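Local structure of purine nucleoside phosphorylase (Thermus thermophilus, 6TK9) at residues V23-G28 against G32-E37; I44-I49 against P53-P58; D130-A135 against L203-I208. The protein probably catalyses the reversible cleavage of purine nucleosides such as inosine and guanosine by phosphate, releasing the free base and ribose 1-phosphate. All blocks are in the same frame, centred on the assembly; numbering follows the deposited sequence.

All three contacts reach the one mixed sheet at the core of the subunit. Contact 1 and contact 2 are built on strands that follow each other in the chain, 23-27 and 39-45; their centres lie about 15 Å apart and their nearest atoms about 6 Å. Contact 3 is on the opposite side of the chain's centre from both, its centre about 24 Å from that of contact 1 and about 27 Å from that of contact 2. Gly28 of contact 1 lies about 3 Å from a bound phosphate, which places that contact beside the probable phosphate pocket. Contact 3 faces neighbouring subunits of the six-chain assembly; near contact 2, Pro58 at the end of 53-58 packs on another subunit.

Contact 1: V23-G28 against G32-E37; sequences VGLVLG and GPLADE
Leu27 and Gly28 carry strand 23-27 into the glycine-rich loop that binds phosphate in purine nucleoside phosphorylases, and Gly32 opens the turn that leads away from it. A bound phosphate ion lies about 3 Å from Gly28; it may come from the crystallisation liquor, but its place is consistent with the substrate site. Leu27 has the largest share of the contact. Its CG stands anti to the carbonyl carbon (chi1 -60°), which carries the two methyls across to 32-37. CD1 comes within 3.4 Å of Gly32 O, and the same methyl is 3.9 Å from Ala35 CB and 4.0 Å from Leu34 CB. The small methyl of Ala35 suits this position, since it also has to fit against Val76 and Lys78 of strand 72-78. Strand 23-27 runs parallel to both its neighbours, 72-78 and 106-115, inside the mixed sheet of this alpha/beta fold, and Leu25 and Leu27 lie on its same face, two residues apart. Leu34 meets them both: its CG is anti to the backbone N (chi1 -180°), and CD2 reaches 4.1 Å from Leu25 CD2 and equally 4.1 Å from Leu27 CD2. Leu34 crosses each of the two leucines at about a right angle, and the side chains meet through their branched methyl ends. Beyond them Leu34 is covered by Arg261 and Val264 of helix 257-270. Gly32 suits its place because, having no side chain, it leaves the ring CD of Pro33 uncrowded. Residues 32-36 have helical backbone angles, and Asp36 N bonds to Pro33 O at 2.8 Å while Glu37 N bonds to Leu34 O at 3.1 Å. At the strand's end, Thr110 OG1 is hydrogen-bonded to both Gly28 N and Val26 O.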
ATOM      1  N   VAL A  23     -20.591 -11.728  34.065  1.00 45.30           N
ATOM      2  CA  VAL A  23     -19.499 -11.758  33.064  1.00 44.25           C
ATOM      3  C   VAL A  23     -19.701 -12.979  32.172  1.00 45.38           C
ATOM      4  O   VAL A  23     -19.815 -14.097  32.685  1.00 45.36           O
ATOM      5  CB  VAL A  23     -18.109 -11.747  33.726  1.00 45.32           C
ATOM      6  CG1 VAL A  23     -16.994 -11.848  32.696  1.00 45.99           C
ATOM      7  CG2 VAL A  23     -17.905 -10.511  34.589  1.00 47.30           C
ATOM      8  N   GLY A  24     -19.773 -12.725  30.870  1.00 48.90           N
ATOM      9  CA  GLY A  24     -19.750 -13.749  29.821  1.00 43.97           C
ATOM     10  C   GLY A  24     -18.323 -14.015  29.457  1.00 40.91           C
ATOM     11  O   GLY A  24     -17.531 -13.103  29.541  1.00 43.59           O
ATOM     12  N   LEU A  25     -18.019 -15.238  29.078  1.00 44.10           N
ATOM     13  CA  LEU A  25     -16.659 -15.660  28.705  1.00 43.55           C
ATOM     14  C   LEU A  25     -16.822 -16.777  27.675  1.00 40.90           C
ATOM     15  O   LEU A  25     -17.458 -17.760  28.028  1.00 41.18           O
ATOM     16  CB  LEU A  25     -15.969 -16.111  29.994  1.00 45.76           C
ATOM     17  CG  LEU A  25     -14.662 -16.872  29.813  1.00 49.82           C
ATOM     18  CD1 LEU A  25     -13.578 -15.973  29.236  1.00 51.00           C
ATOM     19  CD2 LEU A  25     -14.207 -17.457  31.133  1.00 55.25           C
ATOM     20  N   VAL A  26     -16.361 -16.575  26.437  1.00 39.19           N
ATOM     21  CA  VAL A  26     -16.465 -17.559  25.316  1.00 35.94           C
ATOM     22  C   VAL A  26     -15.072 -18.151  25.128  1.00 36.74           C
ATOM     23  O   VAL A  26     -14.130 -17.380  24.884  1.00 38.94           O
ATOM     24  CB  VAL A  26     -16.997 -16.929  24.009  1.00 35.27           C
ATOM     25  CG1 VAL A  26     -16.965 -17.908  22.846  1.00 37.52           C
ATOM     26  CG2 VAL A  26     -18.404 -16.378  24.148  1.00 34.06           C
ATOM     27  N   LEU A  27     -14.954 -19.462  25.302  1.00 36.75           N
ATOM     28  CA  LEU A  27     -13.673 -20.193  25.207  1.00 38.69           C
ATOM     29  C   LEU A  27     -13.613 -20.816  23.810  1.00 38.92           C
ATOM     30  O   LEU A  27     -14.550 -21.503  23.448  1.00 38.30           O
ATOM     31  CB  LEU A  27     -13.573 -21.239  26.336  1.00 38.23           C
ATOM     32  CG  LEU A  27     -13.641 -20.682  27.768  1.00 39.51           C
ATOM     33  CD1 LEU A  27     -13.703 -21.794  28.807  1.00 38.24           C
ATOM     34  CD2 LEU A  27     -12.488 -19.752  28.070  1.00 37.25           C
ATOM     35  N   GLY A  28     -12.541 -20.564  23.061  1.00 41.70           N
ATOM     36  CA  GLY A  28     -12.393 -21.034  21.670  1.00 41.32           C
ATOM     37  C   GLY A  28     -11.581 -22.305  21.588  1.00 43.97           C
ATOM     38  O   GLY A  28     -11.493 -23.037  22.595  1.00 43.08           O
ATOM     39  N   GLY A  32     -11.264 -24.544  26.032  1.00 48.95           N
ATOM     40  CA  GLY A  32     -12.352 -25.129  26.845  1.00 50.38           C
ATOM     41  C   GLY A  32     -11.983 -25.399  28.307  1.00 50.26           C
ATOM     42  O   GLY A  32     -12.745 -25.030  29.198  1.00 55.90           O
ATOM     43  N   PRO A  33     -10.846 -26.080  28.607  1.00 51.21           N
ATOM     44  CA  PRO A  33     -10.482 -26.449  29.988  1.00 48.96           C
ATOM     45  C   PRO A  33     -10.686 -25.432  31.127  1.00 44.48           C
ATOM     46  O   PRO A  33     -11.148 -25.806  32.179  1.00 46.83           O
ATOM     47  CB  PRO A  33      -8.993 -26.779  29.834  1.00 47.28           C
ATOM     48  CG  PRO A  33      -8.941 -27.445  28.480  1.00 48.40           C
ATOM     49  CD  PRO A  33      -9.880 -26.612  27.625  1.00 47.22           C
ATOM     50  N   LEU A  34     -10.420 -24.154  30.924  1.00 44.37           N
ATOM     51  CA  LEU A  34     -10.789 -23.156  31.967  1.00 45.97           C
ATOM     52  C   LEU A  34     -12.227 -23.441  32.479  1.00 45.06           C
ATOM     53  O   LEU A  34     -12.505 -23.162  33.647  1.00 40.80           O
ATOM     54  CB  LEU A  34     -10.620 -21.741  31.393  1.00 43.57           C
ATOM     55  CG  LEU A  34     -10.947 -20.561  32.315  1.00 47.06           C
ATOM     56  CD1 LEU A  34     -10.249 -20.667  33.669  1.00 45.86           C
ATOM     57  CD2 LEU A  34     -10.572 -19.249  31.650  1.00 47.16           C
ATOM     58  N   ALA A  35     -13.131 -24.005  31.673  1.00 42.41           N
ATOM     59  CA  ALA A  35     -14.543 -24.207  32.078  1.00 41.12           C
ATOM     60  C   ALA A  35     -14.632 -25.249  33.202  1.00 39.22           C
ATOM     61  O   ALA A  35     -15.576 -25.197  33.997  1.00 36.11           O
ATOM     62  CB  ALA A  35     -15.367 -24.632  30.894  1.00 41.46           C
ATOM     63  N   ASP A  36     -13.689 -26.181  33.242  1.00 37.53           N
ATOM     64  CA  ASP A  36     -13.633 -27.238  34.280  1.00 42.42           C
ATOM     65  C   ASP A  36     -13.275 -26.626  35.643  1.00 44.70           C
ATOM     66  O   ASP A  36     -13.585 -27.230  36.665  1.00 43.43           O
ATOM     67  CB  ASP A  36     -12.653 -28.332  33.851  1.00 45.19           C
ATOM     68  CG  ASP A  36     -13.174 -29.180  32.701  1.00 46.71           C
ATOM     69  OD1 ASP A  36     -14.365 -29.036  32.340  1.00 47.64           O
ATOM     70  OD2 ASP A  36     -12.398 -30.001  32.200  1.00 55.85           O
ATOM     71  N   GLU A  37     -12.655 -25.451  35.675  1.00 46.41           N
ATOM     72  CA  GLU A  37     -12.227 -24.835  36.949  1.00 43.83           C
ATOM     73  C   GLU A  37     -13.412 -24.060  37.542  1.00 43.41           C
ATOM     74  O   GLU A  37     -13.291 -23.565  38.678  1.00 45.81           O
ATOM     75  CB  GLU A  37     -10.960 -24.015  36.715  1.00 44.00           C
ATOM     76  CG  GLU A  37      -9.875 -24.800  35.985  1.00 44.05           C
ATOM     77  CD  GLU A  37      -8.511 -24.145  35.852  1.00 44.59           C
ATOM     78  OE1 GLU A  37      -8.350 -23.028  36.387  1.00 46.15           O
ATOM     79  OE2 GLU A  37      -7.610 -24.759  35.208  1.00 46.24           O
TER

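Contact 2: I44-I49 against P53-P58; sequences IPYGEI and PVSTAP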
ATOM      1  N   ILE A  44     -25.455 -26.968  30.877  1.00 52.34           N
ATOM      2  CA  ILE A  44     -26.444 -27.319  29.816  1.00 48.12           C
ATOM      3  C   ILE A  44     -25.748 -27.433  28.462  1.00 47.03           C
ATOM      4  O   ILE A  44     -25.279 -26.437  27.917  1.00 47.97           O
ATOM      5  CB  ILE A  44     -27.559 -26.264  29.774  1.00 49.38           C
ATOM      6  CG1 ILE A  44     -28.007 -25.839  31.178  1.00 48.13           C
ATOM      7  CG2 ILE A  44     -28.712 -26.779  28.925  1.00 51.32           C
ATOM      8  CD1 ILE A  44     -28.601 -24.460  31.231  1.00 49.00           C
ATOM      9  N   PRO A  45     -25.718 -28.626  27.830  1.00 48.18           N
ATOM     10  CA  PRO A  45     -25.243 -28.737  26.451  1.00 47.36           C
ATOM     11  C   PRO A  45     -26.127 -27.921  25.492  1.00 47.99           C
ATOM     12  O   PRO A  45     -27.311 -27.754  25.753  1.00 50.99           O
ATOM     13  CB  PRO A  45     -25.304 -30.231  26.106  1.00 47.87           C
ATOM     14  CG  PRO A  45     -26.068 -30.895  27.243  1.00 49.35           C
ATOM     15  CD  PRO A  45     -26.189 -29.901  28.376  1.00 46.70           C
ATOM     16  N   TYR A  46     -25.536 -27.428  24.403  1.00 47.31           N
ATOM     17  CA  TYR A  46     -26.169 -26.465  23.462  1.00 46.17           C
ATOM     18  C   TYR A  46     -27.415 -27.102  22.830  1.00 48.85           C
ATOM     19  O   TYR A  46     -28.461 -26.396  22.734  1.00 43.15           O
ATOM     20  CB  TYR A  46     -25.131 -25.997  22.445  1.00 44.98           C
ATOM     21  CG  TYR A  46     -24.035 -25.104  22.983  1.00 45.36           C
ATOM     22  CD1 TYR A  46     -24.115 -24.507  24.232  1.00 40.91           C
ATOM     23  CD2 TYR A  46     -22.934 -24.794  22.193  1.00 45.94           C
ATOM     24  CE1 TYR A  46     -23.104 -23.684  24.702  1.00 42.97           C
ATOM     25  CE2 TYR A  46     -21.929 -23.953  22.637  1.00 45.04           C
ATOM     26  CZ  TYR A  46     -22.018 -23.388  23.897  1.00 43.25           C
ATOM     27  OH  TYR A  46     -21.030 -22.560  24.336  1.00 40.88           O
ATOM     28  N   GLY A  47     -27.323 -28.404  22.499  1.00 45.27           N
ATOM     29  CA  GLY A  47     -28.376 -29.200  21.842  1.00 46.84           C
ATOM     30  C   GLY A  47     -29.714 -29.166  22.563  1.00 45.88           C
ATOM     31  O   GLY A  47     -30.730 -29.361  21.899  1.00 49.92           O
ATOM     32  N   GLU A  48     -29.707 -28.966  23.876  1.00 50.87           N
ATOM     33  CA  GLU A  48     -30.910 -28.981  24.748  1.00 55.12           C
ATOM     34  C   GLU A  48     -31.540 -27.589  24.841  1.00 54.22           C
ATOM     35  O   GLU A  48     -32.678 -27.522  25.335  1.00 54.70           O
ATOM     36  CB  GLU A  48     -30.555 -29.438  26.170  1.00 58.27           C
ATOM     37  CG  GLU A  48     -30.218 -30.922  26.298  1.00 60.80           C
ATOM     38  CD  GLU A  48     -29.765 -31.363  27.687  1.00 63.04           C
ATOM     39  OE1 GLU A  48     -30.022 -30.604  28.684  1.00 56.99           O
ATOM     40  OE2 GLU A  48     -29.131 -32.457  27.769  1.00 63.02           O
ATOM     41  N   ILE A  49     -30.819 -26.517  24.477  1.00 51.43           N
ATOM     42  CA  ILE A  49     -31.343 -25.122  24.608  1.00 49.91           C
ATOM     43  C   ILE A  49     -32.083 -24.765  23.324  1.00 48.99           C
ATOM     44  O   ILE A  49     -31.541 -24.862  22.229  1.00 45.61           O
ATOM     45  CB  ILE A  49     -30.243 -24.081  24.915  1.00 54.49           C
ATOM     46  CG1 ILE A  49     -29.370 -24.474  26.107  1.00 52.07           C
ATOM     47  CG2 ILE A  49     -30.854 -22.695  25.115  1.00 53.49           C
ATOM     48  CD1 ILE A  49     -28.174 -23.569  26.287  1.00 53.95           C
ATOM     49  N   PRO A  53     -27.384 -23.221  18.270  1.00 46.47           N
ATOM     50  CA  PRO A  53     -26.580 -23.990  17.336  1.00 45.96           C
ATOM     51  C   PRO A  53     -25.674 -24.908  18.162  1.00 44.99           C
ATOM     52  O   PRO A  53     -25.232 -24.469  19.197  1.00 51.13           O
ATOM     53  CB  PRO A  53     -25.823 -22.901  16.578  1.00 45.26           C
ATOM     54  CG  PRO A  53     -25.622 -21.832  17.621  1.00 46.98           C
ATOM     55  CD  PRO A  53     -26.928 -21.828  18.392  1.00 46.19           C
ATOM     56  N   VAL A  54     -25.456 -26.141  17.706  1.00 44.55           N
ATOM     57  CA  VAL A  54     -24.533 -27.105  18.367  1.00 46.62           C
ATOM     58  C   VAL A  54     -23.163 -26.988  17.698  1.00 47.73           C
ATOM     59  O   VAL A  54     -23.100 -26.866  16.476  1.00 50.08           O
ATOM     60  CB  VAL A  54     -25.053 -28.559  18.343  1.00 44.73           C
ATOM     61  CG1 VAL A  54     -26.483 -28.639  18.847  1.00 43.63           C
ATOM     62  CG2 VAL A  54     -24.925 -29.204  16.971  1.00 45.43           C
ATOM     63  N   SER A  55     -22.115 -27.079  18.507  1.00 49.00           N
ATOM     64  CA  SER A  55     -20.690 -27.067  18.111  1.00 48.38           C
ATOM     65  C   SER A  55     -20.337 -28.350  17.361  1.00 45.94           C
ATOM     66  O   SER A  55     -20.653 -29.417  17.865  1.00 43.35           O
ATOM     67  CB  SER A  55     -19.856 -26.884  19.349  1.00 49.24           C
ATOM     68  OG  SER A  55     -20.244 -25.688  20.021  1.00 52.64           O
ATOM     69  N   THR A  56     -19.709 -28.239  16.192  1.00 47.76           N
ATOM     70  CA  THR A  56     -19.198 -29.406  15.432  1.00 48.45           C
ATOM     71  C   THR A  56     -17.678 -29.302  15.298  1.00 47.12           C
ATOM     72  O   THR A  56     -17.058 -30.304  14.902  1.00 49.10           O
ATOM     73  CB  THR A  56     -19.901 -29.550  14.075  1.00 50.86           C
ATOM     74  OG1 THR A  56     -19.447 -28.521  13.199  1.00 55.48           O
ATOM     75  CG2 THR A  56     -21.409 -29.494  14.182  1.00 47.34           C
ATOM     76  N   ALA A  57     -17.080 -28.160  15.641  1.00 49.07           N
ATOM     77  CA  ALA A  57     -15.637 -27.909  15.410  1.00 48.56           C
ATOM     78  C   ALA A  57     -14.810 -28.698  16.423  1.00 51.81           C
ATOM     79  O   ALA A  57     -15.238 -28.880  17.558  1.00 55.61           O
ATOM     80  CB  ALA A  57     -15.363 -26.435  15.505  1.00 46.43           C
ATOM     81  N   PRO A  58     -13.592 -29.170  16.080  1.00 51.22           N
ATOM     82  CA  PRO A  58     -12.716 -29.773  17.082  1.00 54.04           C
ATOM     83  C   PRO A  58     -12.375 -28.792  18.224  1.00 56.33           C
ATOM     84  O   PRO A  58     -12.100 -27.612  17.958  1.00 55.46           O
ATOM     85  CB  PRO A  58     -11.471 -30.206  16.284  1.00 54.97           C
ATOM     86  CG  PRO A  58     -11.906 -30.211  14.829  1.00 52.38           C
ATOM     87  CD  PRO A  58     -12.995 -29.162  14.737  1.00 51.48           C
TER
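The apolar part of this contact lies between Gly47 and Val54, where CG1 of the valine rests 3.6 Å from Gly47 CA. That methyl is anti to the valine's carbonyl carbon (chi1 -51°), which sends it back toward the turn; with only hydrogens on its CA, the glycine offers bare backbone for it to lie against. A second group of approaches joins the hydrocarbon of Tyr46 to oxygen atoms. Tyr46 CB is 3.6 Å from Pro53 O, and the carbonyl stands oblique to the ring. Ser55 OG comes instead to the ring's edge, near its plane, 3.6 Å from Tyr46 CE2. These segments belong to the excursion between strands 39-45 and 63-66, antiparallel neighbours in the central sheet of the phosphorylase fold. The chain leaves the first strand through a short 3-10 turn, 46-48, in which Ile49 N bonds to Tyr46 O at 2.9 Å. Hydrogen bonding fixes the polar ends from outside the two segments: Tyr46 OH pairs with Gly79 O, and Ser55 OG with Arg80 O. Tyrosine suits its position because its ring can be buried while the hydroxyl reaches a backbone acceptor; serine is small enough to stand at the ring edge and still bond. Phe52 adds an aromatic neighbour, its ring plane inclined at about 45° to that of Tyr46.

Contact 3: D130-A135 against L203-I208; sequences DYINFA and LGADAI
Ile132 lays its CD1 methyl over the backbone of residues 203-205, just where helix 194-202 ends in a Schellman motif. Gly204 makes that ending possible: it has left helical angles for a positive phi of 103°, a conformation in which a side chain would press on the preceding carbonyl oxygen. The methyl is 3.8 Å from Leu203 O and 4.1 Å from Ala205 N. What delivers it there is an extended outer chain, with CG1 anti to the carbonyl carbon (chi1 -78°) and CD1 carried straight on (chi2 170°). A beta-branched residue suits the strand, where the backbone of Ile132 is hydrogen-bonded to Tyr183 and Trp185 of the parallel strand 179-185, and the longer branch of isoleucine spans from it to the helix end.

The contact is also part of the hexamer. Leu199 of the third subunit packs on both Ile132 and Leu203, so two chains share one apolar patch, and Leu203 meets its own counterpart in the second subunit. Along the strand the same third subunit supplies polar partners: its Ser193 OG bonds to Tyr131 O, and its Ala195 N to Asp130 OD2. Asp130 OD1 accepts a weak, bent bond from Tyr131 N at 3.1 Å. After the turn, Asp206 anchors the entry into strand 207-209, its OD1 bonded to Asn117 ND2 and its OD2 to Val182 N. Ala205, between the glycine turn and Asp206, is small enough to lie against Leu116 and Ala184; across the contact its CB is 4.5 Å from Ile132 CD1.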
ATOM      1  N   ASP A 130      -8.886  -3.808  17.625  1.00 37.39           N
ATOM      2  CA  ASP A 130      -9.906  -3.556  16.566  1.00 38.99           C
ATOM      3  C   ASP A 130     -10.055  -4.799  15.685  1.00 38.23           C
ATOM      4  O   ASP A 130      -9.283  -5.772  15.864  1.00 42.08           O
ATOM      5  CB  ASP A 130      -9.509  -2.351  15.713  1.00 40.46           C
ATOM      6  CG  ASP A 130     -10.667  -1.539  15.185  1.00 40.99           C
ATOM      7  OD1 ASP A 130     -11.804  -1.885  15.515  1.00 41.38           O
ATOM      8  OD2 ASP A 130     -10.405  -0.580  14.419  1.00 46.77           O
ATOM      9  N   TYR A 131     -11.007  -4.777  14.758  1.00 35.05           N
ATOM     10  CA  TYR A 131     -11.334  -5.951  13.908  1.00 32.72           C
ATOM     11  C   TYR A 131     -11.519  -5.499  12.458  1.00 32.85           C
ATOM     12  O   TYR A 131     -11.862  -4.312  12.145  1.00 30.29           O
ATOM     13  CB  TYR A 131     -12.580  -6.688  14.437  1.00 34.39           C
ATOM     14  CG  TYR A 131     -13.882  -5.977  14.166  1.00 32.01           C
ATOM     15  CD1 TYR A 131     -14.461  -6.000  12.911  1.00 32.97           C
ATOM     16  CD2 TYR A 131     -14.499  -5.221  15.138  1.00 34.29           C
ATOM     17  CE1 TYR A 131     -15.608  -5.280  12.623  1.00 34.61           C
ATOM     18  CE2 TYR A 131     -15.678  -4.534  14.881  1.00 38.26           C
ATOM     19  CZ  TYR A 131     -16.229  -4.546  13.611  1.00 36.44           C
ATOM     20  OH  TYR A 131     -17.377  -3.855  13.337  1.00 37.24           O
ATOM     21  N   ILE A 132     -11.319  -6.453  11.570  1.00 34.79           N
ATOM     22  CA  ILE A 132     -11.594  -6.312  10.116  1.00 37.83           C
ATOM     23  C   ILE A 132     -12.506  -7.474   9.751  1.00 37.83           C
ATOM     24  O   ILE A 132     -12.146  -8.614  10.131  1.00 36.29           O
ATOM     25  CB  ILE A 132     -10.287  -6.346   9.307  1.00 40.48           C
ATOM     26  CG1 ILE A 132      -9.544  -5.007   9.363  1.00 42.20           C
ATOM     27  CG2 ILE A 132     -10.575  -6.777   7.876  1.00 45.61           C
ATOM     28  CD1 ILE A 132      -8.128  -5.060   8.776  1.00 43.19           C
ATOM     29  N   ASN A 133     -13.609  -7.207   9.043  1.00 35.24           N
ATOM     30  CA  ASN A 133     -14.522  -8.271   8.548  1.00 33.79           C
ATOM     31  C   ASN A 133     -14.195  -8.533   7.083  1.00 33.07           C
ATOM     32  O   ASN A 133     -14.577  -7.696   6.277  1.00 39.56           O
ATOM     33  CB  ASN A 133     -15.990  -7.901   8.765  1.00 33.59           C
ATOM     34  CG  ASN A 133     -16.966  -8.945   8.275  1.00 29.81           C
ATOM     35  OD1 ASN A 133     -18.156  -8.799   8.475  1.00 27.82           O
ATOM     36  ND2 ASN A 133     -16.479 -10.019   7.683  1.00 30.34           N
ATOM     37  N   PHE A 134     -13.520  -9.646   6.778  1.00 35.52           N
ATOM     38  CA  PHE A 134     -13.209 -10.121   5.398  1.00 35.90           C
ATOM     39  C   PHE A 134     -13.996 -11.398   5.084  1.00 36.91           C
ATOM     40  O   PHE A 134     -13.585 -12.138   4.179  1.00 41.56           O
ATOM     41  CB  PHE A 134     -11.708 -10.395   5.240  1.00 38.40           C
ATOM     42  CG  PHE A 134     -11.217 -10.434   3.817  1.00 37.63           C
ATOM     43  CD1 PHE A 134     -11.180  -9.286   3.044  1.00 40.17           C
ATOM     44  CD2 PHE A 134     -10.819 -11.628   3.241  1.00 38.57           C
ATOM     45  CE1 PHE A 134     -10.713  -9.325   1.740  1.00 40.51           C
ATOM     46  CE2 PHE A 134     -10.365 -11.672   1.932  1.00 39.34           C
ATOM     47  CZ  PHE A 134     -10.301 -10.521   1.190  1.00 40.76           C
ATOM     48  N   ALA A 135     -15.097 -11.654   5.797  1.00 38.12           N
ATOM     49  CA  ALA A 135     -15.938 -12.870   5.659  1.00 38.33           C
ATOM     50  C   ALA A 135     -17.173 -12.607   4.780  1.00 38.09           C
ATOM     51  O   ALA A 135     -17.766 -13.584   4.300  1.00 40.71           O
ATOM     52  CB  ALA A 135     -16.327 -13.347   7.031  1.00 38.28           C
ATOM     53  N   LEU A 203      -3.465  -4.830   4.570  1.00 48.87           N
ATOM     54  CA  LEU A 203      -4.688  -4.074   4.978  1.00 48.61           C
ATOM     55  C   LEU A 203      -4.669  -3.673   6.467  1.00 48.35           C
ATOM     56  O   LEU A 203      -5.623  -2.972   6.876  1.00 45.35           O
ATOM     57  CB  LEU A 203      -5.947  -4.912   4.736  1.00 52.57           C
ATOM     58  CG  LEU A 203      -6.237  -5.287   3.287  1.00 57.48           C
ATOM     59  CD1 LEU A 203      -7.623  -5.910   3.183  1.00 55.84           C
ATOM     60  CD2 LEU A 203      -6.087  -4.086   2.358  1.00 56.20           C
ATOM     61  N   GLY A 204      -3.710  -4.156   7.272  1.00 45.20           N
ATOM     62  CA  GLY A 204      -3.530  -3.739   8.682  1.00 44.59           C
ATOM     63  C   GLY A 204      -4.042  -4.753   9.703  1.00 42.11           C
ATOM     64  O   GLY A 204      -4.293  -4.352  10.831  1.00 39.52           O
ATOM     65  N   ALA A 205      -4.159  -6.032   9.338  1.00 41.58           N
ATOM     66  CA  ALA A 205      -4.455  -7.143  10.270  1.00 41.18           C
ATOM     67  C   ALA A 205      -3.155  -7.593  10.937  1.00 40.46           C
ATOM     68  O   ALA A 205      -2.115  -7.633  10.242  1.00 38.85           O
ATOM     69  CB  ALA A 205      -5.127  -8.289   9.551  1.00 40.42           C
ATOM     70  N   ASP A 206      -3.231  -7.918  12.232  1.00 40.47           N
ATOM     71  CA  ASP A 206      -2.115  -8.449  13.053  1.00 42.67           C
ATOM     72  C   ASP A 206      -2.360  -9.936  13.368  1.00 44.71           C
ATOM     73  O   ASP A 206      -1.361 -10.682  13.534  1.00 44.80           O
ATOM     74  CB  ASP A 206      -1.943  -7.584  14.301  1.00 45.54           C
ATOM     75  CG  ASP A 206      -1.577  -6.145  13.981  1.00 46.26           C
ATOM     76  OD1 ASP A 206      -0.471  -5.939  13.404  1.00 46.43           O
ATOM     77  OD2 ASP A 206      -2.395  -5.244  14.313  1.00 44.15           O
ATOM     78  N   ALA A 207      -3.627 -10.369  13.444  1.00 47.73           N
ATOM     79  CA  ALA A 207      -4.017 -11.783  13.654  1.00 44.61           C
ATOM     80  C   ALA A 207      -5.140 -12.177  12.693  1.00 42.49           C
ATOM     81  O   ALA A 207      -5.949 -11.305  12.309  1.00 43.36           O
ATOM     82  CB  ALA A 207      -4.439 -11.997  15.077  1.00 46.04           C
ATOM     83  N   ILE A 208      -5.183 -13.460  12.346  1.00 34.96           N
ATOM     84  CA  ILE A 208      -6.180 -14.056  11.422  1.00 36.97           C
ATOM     85  C   ILE A 208      -6.832 -15.223  12.153  1.00 39.02           C
ATOM     86  O   ILE A 208      -6.093 -16.044  12.712  1.00 39.10           O
ATOM     87  CB  ILE A 208      -5.538 -14.528  10.101  1.00 38.84           C
ATOM     88  CG1 ILE A 208      -6.609 -15.014   9.125  1.00 39.55           C
ATOM     89  CG2 ILE A 208      -4.493 -15.608  10.347  1.00 41.85           C
ATOM     90  CD1 ILE A 208      -6.071 -15.761   7.927  1.00 43.60           C
TER